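Local atomic coordinates of PbSGBP-B lipoprotein (Prevotella bryantii B14, PDB entry 6D2Y), a protein that probably binds plant cell-wall polysaccharide such as xyloglucan at the bacterial surface, as part of a polysaccharide utilization system, and carries a magnesium ion. Residues Phe79-Ala84 / Pro105-Asp110; Thr233-Gly238 / Ala294-Leu299; Ser240-Arg245 / Glu281-Asn286. All coordinates share one frame; numbering follows the deposited sequence.

Interaction 1: Phe79-Ala84 / Pro105-Asp110; sequences FNDQAA and PSVVTD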
# COMPACT_ATOMS: atom_id res chain seq x y z
N PHE A 79 -34.12 -3.16 -5.48
CA PHE A 79 -33.29 -3.37 -4.31
C PHE A 79 -32.72 -2.01 -3.91
O PHE A 79 -31.89 -1.45 -4.63
CB PHE A 79 -32.19 -4.37 -4.62
CG PHE A 79 -32.67 -5.78 -4.76
CD1 PHE A 79 -33.16 -6.24 -5.97
CD2 PHE A 79 -32.64 -6.64 -3.68
CE1 PHE A 79 -33.60 -7.55 -6.10
CE2 PHE A 79 -33.08 -7.95 -3.81
CZ PHE A 79 -33.56 -8.40 -5.02
N ASN A 80 -33.17 -1.49 -2.77
CA ASN A 80 -32.85 -0.12 -2.34
C ASN A 80 -33.33 0.82 -3.44
O ASN A 80 -34.54 0.84 -3.72
CB ASN A 80 -31.37 -0.02 -1.97
CG ASN A 80 -30.96 -1.03 -0.92
OD1 ASN A 80 -31.34 -0.91 0.25
ND2 ASN A 80 -30.18 -2.02 -1.33
N ASP A 81 -32.45 1.58 -4.08
CA ASP A 81 -32.83 2.46 -5.18
C ASP A 81 -32.43 1.91 -6.54
O ASP A 81 -32.48 2.64 -7.53
CB ASP A 81 -32.22 3.85 -4.97
CG ASP A 81 -30.71 3.79 -4.74
OD1 ASP A 81 -30.13 2.69 -4.83
OD2 ASP A 81 -30.11 4.85 -4.47
N GLN A 82 -32.02 0.65 -6.60
CA GLN A 82 -31.55 0.03 -7.83
C GLN A 82 -32.65 -0.87 -8.38
O GLN A 82 -33.09 -1.80 -7.71
CB GLN A 82 -30.27 -0.77 -7.58
CG GLN A 82 -29.14 0.06 -7.00
CD GLN A 82 -28.75 1.23 -7.90
OE1 GLN A 82 -28.53 1.06 -9.09
NE2 GLN A 82 -28.69 2.42 -7.31
N ALA A 83 -33.07 -0.60 -9.61
CA ALA A 83 -34.10 -1.40 -10.25
C ALA A 83 -33.52 -2.71 -10.76
O ALA A 83 -32.43 -2.74 -11.34
CB ALA A 83 -34.75 -0.63 -11.41
N ALA A 84 -34.24 -3.80 -10.53
CA ALA A 84 -33.85 -5.10 -11.03
C ALA A 84 -34.51 -5.37 -12.38
O ALA A 84 -35.47 -4.70 -12.77
CB ALA A 84 -34.22 -6.20 -10.03
N PRO A 105 -25.99 0.88 -4.05
CA PRO A 105 -27.10 1.82 -3.80
C PRO A 105 -26.61 3.12 -3.19
O PRO A 105 -25.76 3.12 -2.29
CB PRO A 105 -28.01 1.04 -2.84
CG PRO A 105 -27.07 0.09 -2.14
CD PRO A 105 -26.04 -0.29 -3.16
N SER A 106 -27.16 4.23 -3.67
CA SER A 106 -26.78 5.54 -3.15
C SER A 106 -27.52 5.86 -1.85
O SER A 106 -26.93 6.45 -0.93
CB SER A 106 -27.05 6.63 -4.19
OG SER A 106 -26.06 6.60 -5.21
N VAL A 107 -28.80 5.50 -1.76
CA VAL A 107 -29.57 5.59 -0.52
C VAL A 107 -29.99 4.17 -0.16
O VAL A 107 -30.71 3.51 -0.93
CB VAL A 107 -30.77 6.54 -0.66
CG1 VAL A 107 -31.54 6.25 -1.93
CG2 VAL A 107 -31.68 6.42 0.57
N VAL A 108 -29.51 3.67 0.97
CA VAL A 108 -29.74 2.29 1.39
C VAL A 108 -30.84 2.28 2.44
O VAL A 108 -30.80 3.04 3.42
CB VAL A 108 -28.44 1.65 1.92
CG1 VAL A 108 -27.79 2.51 2.99
CG2 VAL A 108 -28.71 0.25 2.47
N THR A 109 -31.84 1.43 2.23
CA THR A 109 -32.93 1.27 3.19
C THR A 109 -33.10 -0.17 3.64
O THR A 109 -33.96 -0.43 4.49
CB THR A 109 -34.25 1.78 2.60
OG1 THR A 109 -34.46 1.23 1.29
CG2 THR A 109 -34.24 3.30 2.51
N ASP A 110 -32.29 -1.10 3.12
CA ASP A 110 -32.38 -2.51 3.47
C ASP A 110 -33.80 -3.04 3.25
O ASP A 110 -34.40 -3.69 4.11
CB ASP A 110 -31.92 -2.76 4.91
CG ASP A 110 -30.41 -2.62 5.07
OD1 ASP A 110 -29.69 -2.65 4.04
OD2 ASP A 110 -29.95 -2.49 6.22
O HOH W 1 -29.14 -3.07 1.47

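Interaction 2: Thr233-Gly238 / Ala294-Leu299; sequences TNEVLG and ASHPRL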
# COMPACT_ATOMS: atom_id res chain seq x y z
N THR A 233 23.04 -1.49 18.91
CA THR A 233 24.37 -0.93 19.10
C THR A 233 24.36 0.50 19.61
O THR A 233 25.43 1.10 19.74
CB THR A 233 25.17 -1.00 17.79
OG1 THR A 233 24.53 -0.18 16.79
CG2 THR A 233 25.25 -2.43 17.29
N ASN A 234 23.18 1.06 19.90
CA ASN A 234 23.06 2.43 20.40
C ASN A 234 23.68 3.43 19.43
O ASN A 234 24.33 4.40 19.83
CB ASN A 234 23.68 2.56 21.80
CG ASN A 234 23.27 3.85 22.50
OD1 ASN A 234 22.29 4.49 22.13
ND2 ASN A 234 24.03 4.23 23.52
N GLU A 235 23.48 3.20 18.14
CA GLU A 235 23.99 4.08 17.09
C GLU A 235 22.83 4.61 16.26
O GLU A 235 21.85 3.90 16.01
CB GLU A 235 24.98 3.35 16.18
CG GLU A 235 26.33 3.05 16.82
CD GLU A 235 27.21 2.20 15.92
OE1 GLU A 235 26.80 1.08 15.57
OE2 GLU A 235 28.32 2.66 15.57
N VAL A 236 22.95 5.87 15.84
CA VAL A 236 22.03 6.45 14.87
C VAL A 236 22.56 6.09 13.49
O VAL A 236 23.55 6.66 13.02
CB VAL A 236 21.89 7.96 15.06
CG1 VAL A 236 20.76 8.50 14.19
CG2 VAL A 236 21.63 8.29 16.52
N LEU A 237 21.91 5.13 12.84
CA LEU A 237 22.40 4.63 11.57
C LEU A 237 22.29 5.70 10.48
O LEU A 237 21.33 6.48 10.44
CB LEU A 237 21.61 3.39 11.15
CG LEU A 237 21.54 2.26 12.18
CD1 LEU A 237 20.76 1.08 11.61
CD2 LEU A 237 22.93 1.83 12.61
N GLY A 238 23.29 5.72 9.60
CA GLY A 238 23.30 6.63 8.48
C GLY A 238 24.15 6.09 7.35
O GLY A 238 23.87 5.02 6.82
N ALA A 294 29.39 -5.07 16.55
CA ALA A 294 29.25 -4.14 17.67
C ALA A 294 29.06 -2.71 17.19
O ALA A 294 28.52 -1.88 17.93
CB ALA A 294 30.47 -4.23 18.58
N SER A 295 29.50 -2.41 15.97
CA SER A 295 29.23 -1.14 15.30
C SER A 295 28.66 -1.44 13.92
O SER A 295 29.14 -2.33 13.22
CB SER A 295 30.50 -0.29 15.18
OG SER A 295 30.21 0.98 14.64
N HIS A 296 27.61 -0.69 13.55
CA HIS A 296 26.87 -0.89 12.31
C HIS A 296 26.27 -2.29 12.27
O HIS A 296 26.77 -3.16 11.54
CB HIS A 296 27.75 -0.65 11.09
CG HIS A 296 28.36 0.71 11.03
ND1 HIS A 296 29.40 1.03 10.19
CD2 HIS A 296 28.06 1.85 11.70
CE1 HIS A 296 29.72 2.30 10.34
NE2 HIS A 296 28.92 2.82 11.26
N PRO A 297 25.19 -2.54 13.01
CA PRO A 297 24.62 -3.89 13.04
C PRO A 297 23.94 -4.25 11.73
O PRO A 297 23.64 -3.40 10.89
CB PRO A 297 23.61 -3.81 14.18
CG PRO A 297 23.17 -2.38 14.18
CD PRO A 297 24.38 -1.58 13.77
N ARG A 298 23.70 -5.55 11.57
CA ARG A 298 22.90 -6.03 10.45
C ARG A 298 21.48 -5.51 10.58
O ARG A 298 20.91 -5.46 11.68
CB ARG A 298 22.92 -7.55 10.40
CG ARG A 298 24.22 -8.14 9.87
CD ARG A 298 24.53 -9.51 10.45
NE ARG A 298 23.51 -10.50 10.12
CZ ARG A 298 22.81 -11.18 11.02
NH1 ARG A 298 23.02 -10.98 12.32
NH2 ARG A 298 21.89 -12.06 10.64
N LEU A 299 20.89 -5.11 9.45
CA LEU A 299 19.54 -4.55 9.49
C LEU A 299 18.52 -5.58 9.94
O LEU A 299 17.49 -5.22 10.53
CB LEU A 299 19.17 -3.99 8.12
CG LEU A 299 20.00 -2.78 7.69
CD1 LEU A 299 19.59 -2.31 6.31
CD2 LEU A 299 19.86 -1.65 8.70

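Interaction 3: Ser240-Arg245 / Glu281-Asn286; sequences SGWHDR and EYWAGN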
# COMPACT_ATOMS: atom_id res chain seq x y z
N SER A 240 27.13 4.18 5.67
CA SER A 240 28.01 3.07 6.00
C SER A 240 28.47 2.39 4.73
O SER A 240 28.06 1.26 4.43
CB SER A 240 27.31 2.08 6.93
OG SER A 240 28.20 1.04 7.31
N GLY A 241 29.32 3.06 3.96
CA GLY A 241 29.77 2.55 2.68
C GLY A 241 30.83 3.43 2.07
O GLY A 241 31.63 4.04 2.79
N TRP A 242 30.85 3.52 0.74
CA TRP A 242 31.86 4.30 0.04
C TRP A 242 31.41 5.74 -0.22
O TRP A 242 32.19 6.67 -0.03
CB TRP A 242 32.22 3.63 -1.28
CG TRP A 242 33.22 2.52 -1.14
CD1 TRP A 242 33.98 2.24 -0.05
CD2 TRP A 242 33.56 1.55 -2.13
NE1 TRP A 242 34.78 1.15 -0.30
CE2 TRP A 242 34.54 0.71 -1.58
CE3 TRP A 242 33.13 1.31 -3.45
CZ2 TRP A 242 35.10 -0.35 -2.28
CZ3 TRP A 242 33.69 0.26 -4.14
CH2 TRP A 242 34.66 -0.57 -3.56
N HIS A 243 30.17 5.93 -0.67
CA HIS A 243 29.69 7.22 -1.13
C HIS A 243 28.67 7.76 -0.12
O HIS A 243 27.50 7.37 -0.13
CB HIS A 243 29.10 7.09 -2.53
CG HIS A 243 29.97 6.31 -3.46
ND1 HIS A 243 29.67 5.02 -3.86
CD2 HIS A 243 31.15 6.62 -4.05
CE1 HIS A 243 30.62 4.58 -4.67
NE2 HIS A 243 31.53 5.53 -4.80
N ASP A 244 29.13 8.67 0.73
CA ASP A 244 28.31 9.20 1.81
C ASP A 244 27.31 10.22 1.28
O ASP A 244 27.64 11.07 0.45
CB ASP A 244 29.19 9.85 2.88
CG ASP A 244 30.36 8.98 3.27
OD1 ASP A 244 30.16 7.76 3.46
OD2 ASP A 244 31.49 9.51 3.41
N ARG A 245 26.08 10.14 1.78
CA ARG A 245 25.01 11.01 1.34
C ARG A 245 24.70 12.05 2.41
O ARG A 245 25.03 11.90 3.59
CB ARG A 245 23.75 10.20 1.02
CG ARG A 245 23.90 9.28 -0.18
CD ARG A 245 23.53 9.98 -1.49
NE ARG A 245 24.52 10.98 -1.88
CZ ARG A 245 25.66 10.71 -2.50
NH1 ARG A 245 25.98 9.46 -2.79
NH2 ARG A 245 26.49 11.70 -2.82
N GLU A 281 24.34 4.02 0.68
CA GLU A 281 24.86 2.69 1.00
C GLU A 281 24.99 2.54 2.51
O GLU A 281 25.73 3.29 3.15
CB GLU A 281 26.22 2.47 0.32
CG GLU A 281 26.22 2.73 -1.18
CD GLU A 281 27.55 3.27 -1.69
OE1 GLU A 281 28.48 3.44 -0.88
OE2 GLU A 281 27.67 3.51 -2.92
N TYR A 282 24.27 1.57 3.07
CA TYR A 282 24.49 1.12 4.44
C TYR A 282 24.98 -0.32 4.40
O TYR A 282 24.20 -1.23 4.11
CB TYR A 282 23.23 1.24 5.30
CG TYR A 282 23.45 0.70 6.70
CD1 TYR A 282 23.99 1.51 7.69
CD2 TYR A 282 23.15 -0.62 7.02
CE1 TYR A 282 24.21 1.02 8.97
CE2 TYR A 282 23.37 -1.11 8.29
CZ TYR A 282 23.90 -0.29 9.26
OH TYR A 282 24.12 -0.77 10.53
N TRP A 283 26.25 -0.52 4.70
CA TRP A 283 26.85 -1.85 4.74
C TRP A 283 27.11 -2.20 6.20
O TRP A 283 27.75 -1.43 6.93
CB TRP A 283 28.14 -1.90 3.92
CG TRP A 283 27.95 -1.42 2.50
CD1 TRP A 283 26.78 -1.36 1.80
CD2 TRP A 283 28.97 -0.94 1.62
NE1 TRP A 283 27.01 -0.87 0.54
CE2 TRP A 283 28.34 -0.60 0.40
CE3 TRP A 283 30.35 -0.75 1.74
CZ2 TRP A 283 29.05 -0.09 -0.69
CZ3 TRP A 283 31.05 -0.25 0.66
CH2 TRP A 283 30.40 0.07 -0.54
N ALA A 284 26.60 -3.35 6.63
CA ALA A 284 26.78 -3.78 8.01
C ALA A 284 28.25 -4.08 8.29
O ALA A 284 28.98 -4.56 7.42
CB ALA A 284 25.93 -5.02 8.30
N GLY A 285 28.68 -3.80 9.51
CA GLY A 285 30.05 -3.99 9.93
C GLY A 285 30.81 -2.68 10.00
O GLY A 285 30.36 -1.63 9.53
N ASN A 286 31.99 -2.75 10.61
CA ASN A 286 32.85 -1.58 10.75
C ASN A 286 34.30 -2.03 10.93
O ASN A 286 34.97 -1.72 11.92
CB ASN A 286 32.37 -0.70 11.90
CG ASN A 286 32.98 0.70 11.86
OD1 ASN A 286 33.38 1.19 10.80
ND2 ASN A 286 33.05 1.34 13.02
O HOH W 2 25.55 6.48 1.55
O HOH W 3 28.27 5.44 2.47

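Interaction 1: Phe79-Ala84 / Pro105-Asp110
Asn80 and Asp81 are the two central residues of a type II' beta turn, Phe79 to Gln82, which closes a tight hairpin between strands 74-79 and 82-83. Both direct their side chains at the irregular segment Pro105-Asp110, which leads into strand 111-116. Asn80 can be followed outward from its backbone. Asn80 CB lies 3.6 Å from Pro105 CB and near Val107 O. With chi1 at -56°, CG stands beside the backbone N, still within reach of Pro105 CB, and the amide is carried in between the proline ring and the backbone of Thr109 and Asp110. At the tip, OD1 accepts two backbone N-H groups. Asp110 N lies 3.0 Å from Asn80 OD1, almost in line with the carbonyl (C=O...N 171°), whereas Thr109 N, at 3.1 Å from Asn80 OD1, is tilted out of the amide plane. The other branch, ND2, packs over Pro105 CG and donates to a water that in turn donates to Asp110 OD1. This pair of bonds and the water bridge fix which way the amide is flipped. Asp110 also forms a salt bridge through OD2 with Lys206, and Pro105 O and Val108 O are held by Tyr159 and Asn161, so the same segment faces the IPT/TIG region. Asp81 OD2 takes a nearly straight bond from Val107 N (3.1 Å, N-H...O 167°), which arrives from above the carboxylate plane, and a weak one from Ser106 N. The second carboxylate oxygen, Asp81 OD1, rests 3.3 Å from Pro105 CA and receives Gln82 NE2 at 2.9 Å from above the carboxylate plane.

Interaction 2: Thr233-Gly238 / Ala294-Leu299
A chi1 of -72° and an extended chain beyond CG carry the carboxylate of Glu235 across to the hydroxyl of Ser295 and the backbone N of His296, while Ser295 swings OG away from its own backbone N (chi1 -175°) to meet it. The geometry resolves into a two-pronged grip. Glu235 OE1 accepts His296 N at 2.8 Å through its syn lone pair, with an N-H...O angle of 166°. Glu235 OE2 accepts Ser295 OG at 2.7 Å, also on the syn side and slightly out of the carboxylate plane. A third donor, Thr233 OG1, uses the anti lone pair of Glu235 OE1 at 2.9 Å; the carboxylate is therefore held by both oxygens and its rotation is fixed. Thr233 OG1 has a further partner in Asn230 ND2, which also binds Glu235 O. Thr233 packs across the gap too: its methyl, CG2, lies against Ala294 O at 3.4 Å and against the Pro297 ring, and Thr233 OG1 comes 3.3 Å from Pro297 CD. The imidazole of His296 passes Glu235 at van der Waals range through CD2, and ND1 bonds Gly285 O. Farther along, the contact becomes purely hydrophobic. Leu237 CD2 touches Pro297 CD at 3.9 Å, and Leu237 CD1 meets Leu299 CD2 at 4.1 Å, the two leucines lying alongside each other in opposite senses. Within the xyloglucan-binding family region, this joins two loops at the margin of the beta structure: Leu237 and Leu299 both pack on Phe224 of strand 222-224 and on Tyr282 of strand 279-282, and the second loop runs on into the short helix 299-302.

Interaction 3: Ser240-Arg245 / Glu281-Asn286
This is a backbone-paired contact, reinforced by one carboxylate, in which the loop before strand 246-248 lies along the end of strand 279-282. The evidence is a single beta bridge, Ser240 with Tyr282. Ser240 N donates to Glu281 O at 3.0 Å and Ser240 O accepts Trp283 N at 2.6 Å, both in the carbonyl planes. The hydroxyl adds a third tie, Ser240 OG donating to Trp283 O at 2.5 Å. Strand 279-282 is outermost in its antiparallel sheet within the beta-sandwich domain that, by family, probably binds xyloglucan, so the loop pairs with an edge strand, whose inner neighbour, 423-428, supplies Asn425 for Trp283 NE1. Beyond the bridge, Glu281 gathers the loop: OE1 accepts Trp242 N at 2.9 Å and His243 N at 3.0 Å, while OE2 takes His243 ND1 at 2.7 Å through its syn lone pair, nearly in the imidazole plane. Glu281 OE2 is also hydrogen-bonded to Ser279 OG, a second partner. Gly241 CA sits over the six-membered ring of Trp283 in a CH-pi contact, 3.7 Å from the centroid. The edge of that ring, led by CH2, meets one face of Trp242 in a T-shaped stack, planes 70° apart.

In the fold
Interaction 1 stands apart from the others: its centre is 58 Å from that of interaction 2 and 60 Å from that of interaction 3, on the opposite side of the chain's centre. Interactions 2 and 3 are neighbours, with centres 11 Å apart, and both belong to the xyloglucan-binding region. They bond directly: Tyr282 OH to Pro297 O at 2.7 Å, and Gly285 N to His296 O at 2.9 Å. Segments 240-245 and 281-286 both fall between 233-238 and 294-299 in sequence. Leu237 is, by its side chain, about 11 Å from the magnesium ion and about 7 Å from the side chain of its ligand Asp225, so interaction 2 lies near that site but supplies no ligand; Asp227, Ser255, Asn257 and Asp452 complete it.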